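Local atomic coordinates of mitogen activated protein kinase, putative (PDB entry 4QNY), a protein that probably transfers the gamma-phosphate of ATP to serine or threonine residues of target proteins, as a mitogen-activated protein kinase of Leishmania donovani. Residues A[108-113]-A[156-161]; A[82-87]-A[163-168]. All blocks are in the same frame, centred on the assembly; numbering follows the deposited sequence.

Contact 1. Residues A[108-113]-A[156-161]; sequences METDLK and ILVNTN. With ANP (phosphoaminophosphonic acid-adenylate ester), chain D.
Asn159 reaches back to the 108-113 backbone with its amide oxygen: Glu109 N donates to Asn159 OD1 at 2.8 Å, the donor lying nearly in line with the C=O bond (169°). The other end of Glu109 turns to the next residue, where its OE1 accepts a weak, bent bond from Thr160 N (2.9 Å) and meets Thr160 OG1 at a distance too short to be taken literally. The Met108 chain, bent at chi2 and chi3 (-69° and -71°), folds its CE against the Asn159 amide, 3.4 Å from ND2, while its CB packs on Leu157 CB.

Main-chain pairing fixes this register. Thr110 and Val158 form an antiparallel hydrogen-bonded pair, with Val158 N to Thr110 O at 2.8 Å and Thr110 N to Val158 O at 3.1 Å; beyond it, Leu112 N donates to Ile156 O.

On the nucleotide side, Met108 N donates to adenine N1 (3.1 Å), the classic kinase hinge bond, and Leu157 CD1 lies 3.6 Å from adenine C5, a floor beneath the base. Asp111 OD2 lies at ribose O2' as if to accept from it, at a doubtfully short separation, and its OD1 weakly caps the following helix through Lys113 N.

Strand 156-158 is the middle one of three, between 110-111 and 164-166, and behind it Leu112 and Ile156 both pack on Ile215 of helix 206-219.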
ATOM      1  N   MET A 108      -2.597 -12.884  -8.002  1.00 33.55           N
ATOM      2  CA  MET A 108      -1.890 -13.398  -6.838  1.00 32.76           C
ATOM      3  C   MET A 108      -2.875 -14.175  -5.971  1.00 30.90           C
ATOM      4  O   MET A 108      -4.080 -13.927  -6.017  1.00 26.33           O
ATOM      5  CB  MET A 108      -1.234 -12.264  -6.048  1.00 34.57           C
ATOM      6  CG  MET A 108      -0.124 -11.544  -6.805  1.00 21.54           C
ATOM      7  SD  MET A 108       1.350 -12.561  -7.044  1.00 30.01           S
ATOM      8  CE  MET A 108       1.990 -12.623  -5.371  1.00 21.16           C
ATOM      9  N   GLU A 109      -2.362 -15.116  -5.187  1.00 29.00           N
ATOM     10  CA  GLU A 109      -3.214 -16.031  -4.431  1.00 36.16           C
ATOM     11  C   GLU A 109      -4.033 -15.325  -3.348  1.00 31.17           C
ATOM     12  O   GLU A 109      -5.223 -15.597  -3.193  1.00 36.25           O
ATOM     13  CB  GLU A 109      -2.363 -17.142  -3.811  1.00 36.90           C
ATOM     14  CG  GLU A 109      -1.706 -18.049  -4.844  1.00 56.11           C
ATOM     15  CD  GLU A 109      -0.826 -19.116  -4.222  1.00 68.02           C
ATOM     16  OE1 GLU A 109      -0.967 -19.372  -3.008  1.00 66.90           O
ATOM     17  OE2 GLU A 109       0.005 -19.700  -4.948  1.00 74.72           O
ATOM     18  N   THR A 110      -3.398 -14.421  -2.609  1.00 26.09           N
ATOM     19  CA  THR A 110      -4.070 -13.702  -1.528  1.00 21.07           C
ATOM     20  C   THR A 110      -3.260 -12.476  -1.116  1.00 23.84           C
ATOM     21  O   THR A 110      -2.329 -12.083  -1.817  1.00 28.76           O
ATOM     22  CB  THR A 110      -4.289 -14.611  -0.299  1.00 32.78           C
ATOM     23  OG1 THR A 110      -4.946 -13.871   0.737  1.00 37.32           O
ATOM     24  CG2 THR A 110      -2.961 -15.141   0.222  1.00 36.26           C
ATOM     25  N   ASP A 111      -3.613 -11.861   0.009  1.00 19.47           N
ATOM     26  CA  ASP A 111      -2.783 -10.786   0.543  1.00 28.19           C
ATOM     27  C   ASP A 111      -2.547 -10.965   2.045  1.00 22.49           C
ATOM     28  O   ASP A 111      -3.105 -11.870   2.668  1.00 18.90           O
ATOM     29  CB  ASP A 111      -3.403  -9.412   0.241  1.00 28.69           C
ATOM     30  CG  ASP A 111      -4.764  -9.219   0.879  1.00 31.41           C
ATOM     31  OD1 ASP A 111      -4.882  -9.375   2.109  1.00 30.95           O
ATOM     32  OD2 ASP A 111      -5.731  -8.907   0.157  1.00 39.45           O
ATOM     33  N   LEU A 112      -1.728 -10.091   2.619  1.00 17.60           N
ATOM     34  CA  LEU A 112      -1.258 -10.262   3.993  1.00 20.94           C
ATOM     35  C   LEU A 112      -2.318 -10.038   5.079  1.00 29.97           C
ATOM     36  O   LEU A 112      -2.232 -10.643   6.142  1.00 32.20           O
ATOM     37  CB  LEU A 112      -0.067  -9.333   4.253  1.00 16.76           C
ATOM     38  CG  LEU A 112       1.305  -9.836   3.796  1.00 23.19           C
ATOM     39  CD1 LEU A 112       2.408  -8.923   4.305  1.00 19.36           C
ATOM     40  CD2 LEU A 112       1.532 -11.269   4.259  1.00 17.57           C
ATOM     41  N   LYS A 113      -3.293  -9.167   4.829  1.00 17.37           N
ATOM     42  CA  LYS A 113      -4.357  -8.888   5.798  1.00 25.67           C
ATOM     43  C   LYS A 113      -5.163 -10.138   6.172  1.00 31.01           C
ATOM     44  O   LYS A 113      -5.316 -10.434   7.387  1.00 33.96           O
ATOM     45  CB  LYS A 113      -5.308  -7.832   5.249  1.00 20.86           C
ATOM     46  CG  LYS A 113      -6.509  -7.603   6.138  1.00 17.80           C
ATOM     47  CD  LYS A 113      -7.386  -6.472   5.642  1.00 18.80           C
ATOM     48  CE  LYS A 113      -8.530  -6.230   6.615  1.00 20.12           C
ATOM     49  NZ  LYS A 113      -9.267  -4.978   6.302  1.00 36.17           N
ATOM     50  N   ILE A 156      -0.659  -5.676   0.098  1.00 34.67           N
ATOM     51  CA  ILE A 156       0.509  -6.529  -0.100  1.00 32.69           C
ATOM     52  C   ILE A 156       0.086  -7.932  -0.529  1.00 25.86           C
ATOM     53  O   ILE A 156      -0.431  -8.696   0.278  1.00 29.52           O
ATOM     54  CB  ILE A 156       1.357  -6.634   1.182  1.00 15.91           C
ATOM     55  CG1 ILE A 156       1.762  -5.245   1.685  1.00 16.52           C
ATOM     56  CG2 ILE A 156       2.582  -7.491   0.933  1.00 29.73           C
ATOM     57  CD1 ILE A 156       2.734  -4.520   0.781  1.00 30.52           C
ATOM     58  N   LEU A 157       0.322  -8.270  -1.794  1.00 23.57           N
ATOM     59  CA  LEU A 157      -0.138  -9.542  -2.351  1.00 19.52           C
ATOM     60  C   LEU A 157       0.918 -10.644  -2.250  1.00 18.76           C
ATOM     61  O   LEU A 157       2.092 -10.418  -2.538  1.00 18.73           O
ATOM     62  CB  LEU A 157      -0.554  -9.355  -3.810  1.00 18.98           C
ATOM     63  CG  LEU A 157      -1.677  -8.347  -4.071  1.00 39.10           C
ATOM     64  CD1 LEU A 157      -1.870  -8.129  -5.564  1.00 37.76           C
ATOM     65  CD2 LEU A 157      -2.973  -8.805  -3.422  1.00 26.14           C
ATOM     66  N   VAL A 158       0.490 -11.840  -1.849  1.00 19.24           N
ATOM     67  CA  VAL A 158       1.417 -12.950  -1.637  1.00 27.52           C
ATOM     68  C   VAL A 158       0.893 -14.287  -2.162  1.00 29.24           C
ATOM     69  O   VAL A 158      -0.313 -14.478  -2.321  1.00 36.25           O
ATOM     70  CB  VAL A 158       1.752 -13.124  -0.137  1.00 26.02           C
ATOM     71  CG1 VAL A 158       2.609 -11.968   0.364  1.00 18.51           C
ATOM     72  CG2 VAL A 158       0.478 -13.253   0.682  1.00 32.62           C
ATOM     73  N   ASN A 159       1.818 -15.205  -2.430  1.00 31.05           N
ATOM     74  CA  ASN A 159       1.479 -16.570  -2.821  1.00 34.37           C
ATOM     75  C   ASN A 159       1.937 -17.572  -1.766  1.00 36.81           C
ATOM     76  O   ASN A 159       2.517 -17.190  -0.748  1.00 33.33           O
ATOM     77  CB  ASN A 159       2.109 -16.922  -4.171  1.00 23.05           C
ATOM     78  CG  ASN A 159       1.550 -16.098  -5.312  1.00 39.67           C
ATOM     79  OD1 ASN A 159       0.408 -15.641  -5.262  1.00 53.87           O
ATOM     80  ND2 ASN A 159       2.352 -15.906  -6.352  1.00 34.12           N
ATOM     81  N   THR A 160       1.681 -18.852  -2.015  1.00 40.61           N
ATOM     82  CA  THR A 160       2.138 -19.912  -1.122  1.00 38.91           C
ATOM     83  C   THR A 160       3.646 -20.095  -1.284  1.00 36.98           C
ATOM     84  O   THR A 160       4.318 -20.657  -0.417  1.00 46.01           O
ATOM     85  CB  THR A 160       1.407 -21.243  -1.398  1.00 45.77           C
ATOM     86  OG1 THR A 160       0.003 -20.999  -1.534  1.00 48.87           O
ATOM     87  CG2 THR A 160       1.632 -22.231  -0.260  1.00 53.54           C
ATOM     88  N   ASN A 161       4.172 -19.599  -2.399  1.00 32.58           N
ATOM     89  CA  ASN A 161       5.610 -19.576  -2.638  1.00 28.56           C
ATOM     90  C   ASN A 161       6.288 -18.468  -1.837  1.00 33.69           C
ATOM     91  O   ASN A 161       7.504 -18.285  -1.921  1.00 40.02           O
ATOM     92  CB  ASN A 161       5.903 -19.387  -4.127  1.00 29.92           C
ATOM     93  CG  ASN A 161       5.218 -20.425  -4.994  1.00 57.16           C
ATOM     94  OD1 ASN A 161       3.998 -20.403  -5.162  1.00 64.93           O
ATOM     95  ND2 ASN A 161       6.003 -21.337  -5.558  1.00 63.27           N
TER
HETATM   96  PG  ANP D 402      -8.141   1.815  -4.938  1.00113.16           P
HETATM   97  O1G ANP D 402      -9.229   1.175  -5.740  1.00112.11           O
HETATM   98  O2G ANP D 402      -6.885   2.043  -5.864  1.00 39.62           O
HETATM   99  O3G ANP D 402      -8.641   3.219  -4.407  1.00 61.08           O
HETATM  100  PB  ANP D 402      -8.514  -0.621  -3.537  1.00 24.36           P
HETATM  101  O1B ANP D 402      -9.985  -0.406  -3.684  1.00 41.58           O
HETATM  102  O2B ANP D 402      -8.245  -1.266  -2.146  1.00 13.73           O
HETATM  103  N3B ANP D 402      -7.695   0.845  -3.617  1.00 33.02           N
HETATM  104  PA  ANP D 402      -6.892  -2.672  -4.452  1.00 22.80           P
HETATM  105  O1A ANP D 402      -6.190  -2.499  -3.160  1.00 20.43           O
HETATM  106  O2A ANP D 402      -5.955  -2.579  -5.660  1.00 21.54           O
HETATM  107  O3A ANP D 402      -8.019  -1.564  -4.680  1.00 30.52           O
HETATM  108  O5' ANP D 402      -7.636  -4.070  -4.420  1.00 25.62           O
HETATM  109  C5' ANP D 402      -8.472  -4.466  -3.313  1.00 26.91           C
HETATM  110  C4' ANP D 402      -8.182  -5.907  -2.968  1.00 21.07           C
HETATM  111  O4' ANP D 402      -8.268  -6.722  -4.154  1.00 22.84           O
HETATM  112  C3' ANP D 402      -6.791  -6.183  -2.414  1.00 20.08           C
HETATM  113  O3' ANP D 402      -6.738  -5.929  -1.015  1.00 25.61           O
HETATM  114  C2' ANP D 402      -6.605  -7.666  -2.735  1.00 25.53           C
HETATM  115  O2' ANP D 402      -7.190  -8.497  -1.739  1.00 21.23           O
HETATM  116  C1' ANP D 402      -7.361  -7.807  -4.063  1.00 28.79           C
HETATM  117  N9  ANP D 402      -6.495  -7.784  -5.237  1.00 26.50           N
HETATM  118  C8  ANP D 402      -6.073  -6.684  -5.931  1.00 18.58           C
HETATM  119  N7  ANP D 402      -5.291  -6.956  -6.952  1.00 16.66           N
HETATM  120  C5  ANP D 402      -5.195  -8.338  -6.918  1.00 11.82           C
HETATM  121  C6  ANP D 402      -4.505  -9.258  -7.739  1.00 15.93           C
HETATM  122  N6  ANP D 402      -3.757  -8.904  -8.786  1.00 21.42           N
HETATM  123  N1  ANP D 402      -4.616 -10.571  -7.437  1.00 18.56           N
HETATM  124  C2  ANP D 402      -5.362 -10.931  -6.388  1.00 15.93           C
HETATM  125  N3  ANP D 402      -6.055 -10.157  -5.548  1.00 21.21           N
HETATM  126  C4  ANP D 402      -5.927  -8.866  -5.871  1.00 21.29           C

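Contact 2. Residues A[82-87]-A[163-168]. With MG (magnesium ion), chain C; ANP (phosphoaminophosphonic acid-adenylate ester), chain D.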
ATOM      1  N   ASN A  82       8.386  -7.820  -7.753  1.00 25.70           N
ATOM      2  CA  ASN A  82       7.797  -7.507  -6.452  1.00 28.23           C
ATOM      3  C   ASN A  82       6.802  -6.353  -6.518  1.00 29.68           C
ATOM      4  O   ASN A  82       6.384  -5.817  -5.490  1.00 27.49           O
ATOM      5  CB  ASN A  82       8.894  -7.199  -5.432  1.00 25.44           C
ATOM      6  CG  ASN A  82       9.738  -8.418  -5.098  1.00 29.56           C
ATOM      7  OD1 ASN A  82      10.965  -8.353  -5.078  1.00 34.48           O
ATOM      8  ND2 ASN A  82       9.076  -9.541  -4.837  1.00 26.74           N
ATOM      9  N   ILE A  83       6.428  -5.974  -7.735  1.00 28.25           N
ATOM     10  CA  ILE A  83       5.381  -4.983  -7.955  1.00 22.45           C
ATOM     11  C   ILE A  83       4.366  -5.563  -8.932  1.00 22.89           C
ATOM     12  O   ILE A  83       4.739  -6.036 -10.005  1.00 24.81           O
ATOM     13  CB  ILE A  83       5.945  -3.656  -8.503  1.00 25.62           C
ATOM     14  CG1 ILE A  83       6.989  -3.079  -7.544  1.00 23.19           C
ATOM     15  CG2 ILE A  83       4.824  -2.653  -8.736  1.00 21.94           C
ATOM     16  CD1 ILE A  83       7.693  -1.848  -8.073  1.00 23.10           C
ATOM     17  N   ILE A  84       3.089  -5.536  -8.557  1.00 21.46           N
ATOM     18  CA  ILE A  84       2.046  -6.165  -9.362  1.00 21.31           C
ATOM     19  C   ILE A  84       2.017  -5.580 -10.778  1.00 30.34           C
ATOM     20  O   ILE A  84       2.063  -4.362 -10.973  1.00 21.06           O
ATOM     21  CB  ILE A  84       0.652  -6.037  -8.689  1.00 22.37           C
ATOM     22  CG1 ILE A  84      -0.368  -6.936  -9.392  1.00 25.72           C
ATOM     23  CG2 ILE A  84       0.186  -4.586  -8.627  1.00 19.93           C
ATOM     24  CD1 ILE A  84      -0.114  -8.415  -9.186  1.00 21.29           C
ATOM     25  N   GLY A  85       1.982  -6.468 -11.766  1.00 30.45           N
ATOM     26  CA  GLY A  85       2.113  -6.071 -13.155  1.00 37.43           C
ATOM     27  C   GLY A  85       0.806  -5.695 -13.822  1.00 35.60           C
ATOM     28  O   GLY A  85      -0.274  -6.046 -13.348  1.00 26.99           O
ATOM     29  N   LEU A  86       0.914  -4.978 -14.934  1.00 32.65           N
ATOM     30  CA  LEU A  86      -0.252  -4.560 -15.700  1.00 28.13           C
ATOM     31  C   LEU A  86      -0.347  -5.352 -16.999  1.00 24.23           C
ATOM     32  O   LEU A  86       0.594  -5.369 -17.792  1.00 23.49           O
ATOM     33  CB  LEU A  86      -0.185  -3.059 -15.996  1.00 29.34           C
ATOM     34  CG  LEU A  86      -1.426  -2.422 -16.623  1.00 29.31           C
ATOM     35  CD1 LEU A  86      -2.586  -2.441 -15.642  1.00 27.39           C
ATOM     36  CD2 LEU A  86      -1.126  -1.004 -17.081  1.00 34.74           C
ATOM     37  N   ARG A  87      -1.483  -6.009 -17.216  1.00 30.91           N
ATOM     38  CA  ARG A  87      -1.668  -6.819 -18.416  1.00 34.78           C
ATOM     39  C   ARG A  87      -2.508  -6.114 -19.477  1.00 30.79           C
ATOM     40  O   ARG A  87      -2.255  -6.270 -20.672  1.00 38.08           O
ATOM     41  CB  ARG A  87      -2.303  -8.167 -18.065  1.00 40.16           C
ATOM     42  CG  ARG A  87      -1.327  -9.336 -18.103  1.00 51.08           C
ATOM     43  CD  ARG A  87      -2.000 -10.611 -18.589  1.00 51.45           C
ATOM     44  NE  ARG A  87      -1.037 -11.677 -18.850  1.00 56.31           N
ATOM     45  CZ  ARG A  87      -1.333 -12.820 -19.460  1.00 63.16           C
ATOM     46  NH1 ARG A  87      -2.570 -13.049 -19.879  1.00 55.11           N
ATOM     47  NH2 ARG A  87      -0.392 -13.734 -19.656  1.00 71.44           N
ATOM     48  N   ASP A 163       6.127 -15.524  -2.503  1.00 27.52           N
ATOM     49  CA  ASP A 163       6.423 -14.434  -3.424  1.00 35.42           C
ATOM     50  C   ASP A 163       5.527 -13.250  -3.087  1.00 36.80           C
ATOM     51  O   ASP A 163       4.362 -13.428  -2.741  1.00 20.39           O
ATOM     52  CB  ASP A 163       6.220 -14.868  -4.878  1.00 45.22           C
ATOM     53  CG  ASP A 163       7.245 -15.893  -5.329  1.00 45.54           C
ATOM     54  OD1 ASP A 163       8.327 -15.971  -4.711  1.00 48.84           O
ATOM     55  OD2 ASP A 163       6.968 -16.618  -6.308  1.00 47.23           O
ATOM     56  N   LEU A 164       6.071 -12.042  -3.187  1.00 39.40           N
ATOM     57  CA  LEU A 164       5.357 -10.854  -2.737  1.00 39.18           C
ATOM     58  C   LEU A 164       5.247  -9.801  -3.835  1.00 32.97           C
ATOM     59  O   LEU A 164       6.183  -9.601  -4.608  1.00 24.19           O
ATOM     60  CB  LEU A 164       6.055 -10.267  -1.505  1.00 43.55           C
ATOM     61  CG  LEU A 164       5.361  -9.158  -0.713  1.00 36.33           C
ATOM     62  CD1 LEU A 164       5.660  -9.328   0.766  1.00 21.92           C
ATOM     63  CD2 LEU A 164       5.805  -7.783  -1.187  1.00 33.94           C
ATOM     64  N   LYS A 165       4.097  -9.132  -3.897  1.00 18.87           N
ATOM     65  CA  LYS A 165       3.875  -8.056  -4.861  1.00 18.95           C
ATOM     66  C   LYS A 165       3.059  -6.915  -4.254  1.00 18.16           C
ATOM     67  O   LYS A 165       1.964  -7.131  -3.734  1.00 18.89           O
ATOM     68  CB  LYS A 165       3.169  -8.587  -6.113  1.00 31.02           C
ATOM     69  CG  LYS A 165       4.033  -9.482  -6.988  1.00 34.52           C
ATOM     70  CD  LYS A 165       3.318  -9.863  -8.272  1.00 34.63           C
ATOM     71  CE  LYS A 165       4.157 -10.818  -9.106  1.00 32.43           C
ATOM     72  NZ  LYS A 165       3.457 -11.221 -10.357  1.00 34.70           N
ATOM     73  N   ILE A 166       3.596  -5.701  -4.329  1.00 32.65           N
ATOM     74  CA  ILE A 166       2.909  -4.518  -3.817  1.00 23.98           C
ATOM     75  C   ILE A 166       1.886  -3.999  -4.826  1.00 23.98           C
ATOM     76  O   ILE A 166       2.185  -3.878  -6.013  1.00 21.34           O
ATOM     77  CB  ILE A 166       3.910  -3.391  -3.476  1.00 19.83           C
ATOM     78  CG1 ILE A 166       4.790  -3.796  -2.290  1.00 27.94           C
ATOM     79  CG2 ILE A 166       3.181  -2.090  -3.167  1.00 18.65           C
ATOM     80  CD1 ILE A 166       5.688  -2.685  -1.789  1.00 27.61           C
ATOM     81  N   CYS A 167       0.679  -3.699  -4.351  1.00 24.62           N
ATOM     82  CA  CYS A 167      -0.375  -3.184  -5.219  1.00 34.54           C
ATOM     83  C   CYS A 167      -0.986  -1.894  -4.676  1.00 37.59           C
ATOM     84  O   CYS A 167      -0.518  -1.347  -3.675  1.00 17.23           O
ATOM     85  CB  CYS A 167      -1.472  -4.236  -5.409  1.00 30.48           C
ATOM     86  SG  CYS A 167      -2.470  -4.562  -3.935  1.00 17.57           S
ATOM     87  N   ASP A 168      -2.027  -1.421  -5.360  1.00 33.70           N
ATOM     88  CA  ASP A 168      -2.801  -0.245  -4.958  1.00 17.20           C
ATOM     89  C   ASP A 168      -1.965   1.036  -4.920  1.00 16.89           C
ATOM     90  O   ASP A 168      -1.569   1.502  -3.853  1.00 16.17           O
ATOM     91  CB  ASP A 168      -3.458  -0.481  -3.593  1.00 16.61           C
ATOM     92  CG  ASP A 168      -4.609   0.473  -3.322  1.00 21.98           C
ATOM     93  OD1 ASP A 168      -4.692   1.525  -3.989  1.00 27.53           O
ATOM     94  OD2 ASP A 168      -5.435   0.169  -2.435  1.00 16.43           O
TER
HETATM   95 MG    MG C 401      -6.097  -1.587  -1.404  1.00 16.03          MG
HETATM   96  PG  ANP D 402      -8.141   1.815  -4.938  1.00113.16           P
HETATM   97  O1G ANP D 402      -9.229   1.175  -5.740  1.00112.11           O
HETATM   98  O2G ANP D 402      -6.885   2.043  -5.864  1.00 39.62           O
HETATM   99  O3G ANP D 402      -8.641   3.219  -4.407  1.00 61.08           O
HETATM  100  PB  ANP D 402      -8.514  -0.621  -3.537  1.00 24.36           P
HETATM  101  O1B ANP D 402      -9.985  -0.406  -3.684  1.00 41.58           O
HETATM  102  O2B ANP D 402      -8.245  -1.266  -2.146  1.00 13.73           O
HETATM  103  N3B ANP D 402      -7.695   0.845  -3.617  1.00 33.02           N
HETATM  104  PA  ANP D 402      -6.892  -2.672  -4.452  1.00 22.80           P
HETATM  105  O1A ANP D 402      -6.190  -2.499  -3.160  1.00 20.43           O
HETATM  106  O2A ANP D 402      -5.955  -2.579  -5.660  1.00 21.54           O
HETATM  107  O3A ANP D 402      -8.019  -1.564  -4.680  1.00 30.52           O
HETATM  108  O5' ANP D 402      -7.636  -4.070  -4.420  1.00 25.62           O
HETATM  109  C5' ANP D 402      -8.472  -4.466  -3.313  1.00 26.91           C
HETATM  110  C4' ANP D 402      -8.182  -5.907  -2.968  1.00 21.07           C
HETATM  111  O4' ANP D 402      -8.268  -6.722  -4.154  1.00 22.84           O
HETATM  112  C3' ANP D 402      -6.791  -6.183  -2.414  1.00 20.08           C
HETATM  113  O3' ANP D 402      -6.738  -5.929  -1.015  1.00 25.61           O
HETATM  114  C2' ANP D 402      -6.605  -7.666  -2.735  1.00 25.53           C
HETATM  115  O2' ANP D 402      -7.190  -8.497  -1.739  1.00 21.23           O
HETATM  116  C1' ANP D 402      -7.361  -7.807  -4.063  1.00 28.79           C
HETATM  117  N9  ANP D 402      -6.495  -7.784  -5.237  1.00 26.50           N
HETATM  118  C8  ANP D 402      -6.073  -6.684  -5.931  1.00 18.58           C
HETATM  119  N7  ANP D 402      -5.291  -6.956  -6.952  1.00 16.66           N
HETATM  120  C5  ANP D 402      -5.195  -8.338  -6.918  1.00 11.82           C
HETATM  121  C6  ANP D 402      -4.505  -9.258  -7.739  1.00 15.93           C
HETATM  122  N6  ANP D 402      -3.757  -8.904  -8.786  1.00 21.42           N
HETATM  123  N1  ANP D 402      -4.616 -10.571  -7.437  1.00 18.56           N
HETATM  124  C2  ANP D 402      -5.362 -10.931  -6.388  1.00 15.93           C
HETATM  125  N3  ANP D 402      -6.055 -10.157  -5.548  1.00 21.21           N
HETATM  126  C4  ANP D 402      -5.927  -8.866  -5.871  1.00 21.29           C
HETATM  127  O   HOH W   1       3.678  -8.977 -11.753  1.00 17.98           O
HETATM  128  O   HOH W   2      -6.862  -3.211  -0.406  1.00 29.32           O
HETATM  129  O   HOH W   3      -6.373  -0.480   0.219  1.00  4.12           O
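Leu164 O is approached by two groups of Asn82: ND2 donates to it at 2.9 Å in a nearly straight bond (171°), and Asn82 CA makes a CH...O contact at 3.2 Å. The acceptor lies only 6° out of the Asn82 amide plane, so the N-H is well aimed; ND2 also has a weak bond to Gln133 of helix 124-143. In the other direction Asn82 O accepts from Ile166 N at 3.0 Å, although this donor stands above the carbonyl plane. Ile84 N then donates to Ile166 O at 3.2 Å, so the main chain of Ile166 is held at both ends and Ile83 faces it in a single bridge.

Ile84 carries the apolar part. Its CG2 rests on Cys167 CB (3.6 Å), whereas CG1, anti to the backbone N (chi1 -169°), carries CD1 to a place between Lys165 CD and the adenine amino group. The extended Lys165 chain crosses Ile84 at about a right angle and ends at a water that also takes a weak bond from Gly85 N.

Past the bridge, Asp168 OD2 binds magnesium at 2.1 Å, alongside two phosphate oxygens, two waters and Asn155. Asp168 opens the Asp-Phe-Gly motif of kinases, and its metal bond implies that this segment helps position the triphosphate analogue, consistent with the role of this aspartate in phosphate transfer.

Contacts 1 and 2 have centres about 10 Å apart and share the small antiparallel sheet under the nucleotide. Along the chain the order is 82-87, 108-113, 156-161, 163-168, so contact 1 is nested within the loop that contact 2 closes. Strands 156-158 and 164-166 follow each other as neighbours in the sheet, with a probable hydrogen bond from Lys165 N to Leu157 O at 2.7 Å; Met108 SD packs on Lys165 CD at 3.6 Å. Both touch the ATP analogue: contact 1 holds adenine and ribose, while contact 2 reaches the adenine amino group and the magnesium-bound phosphates. The hinge residue Met108 and the metal-binding Asp168 thus flank the outer strands of the same small sheet.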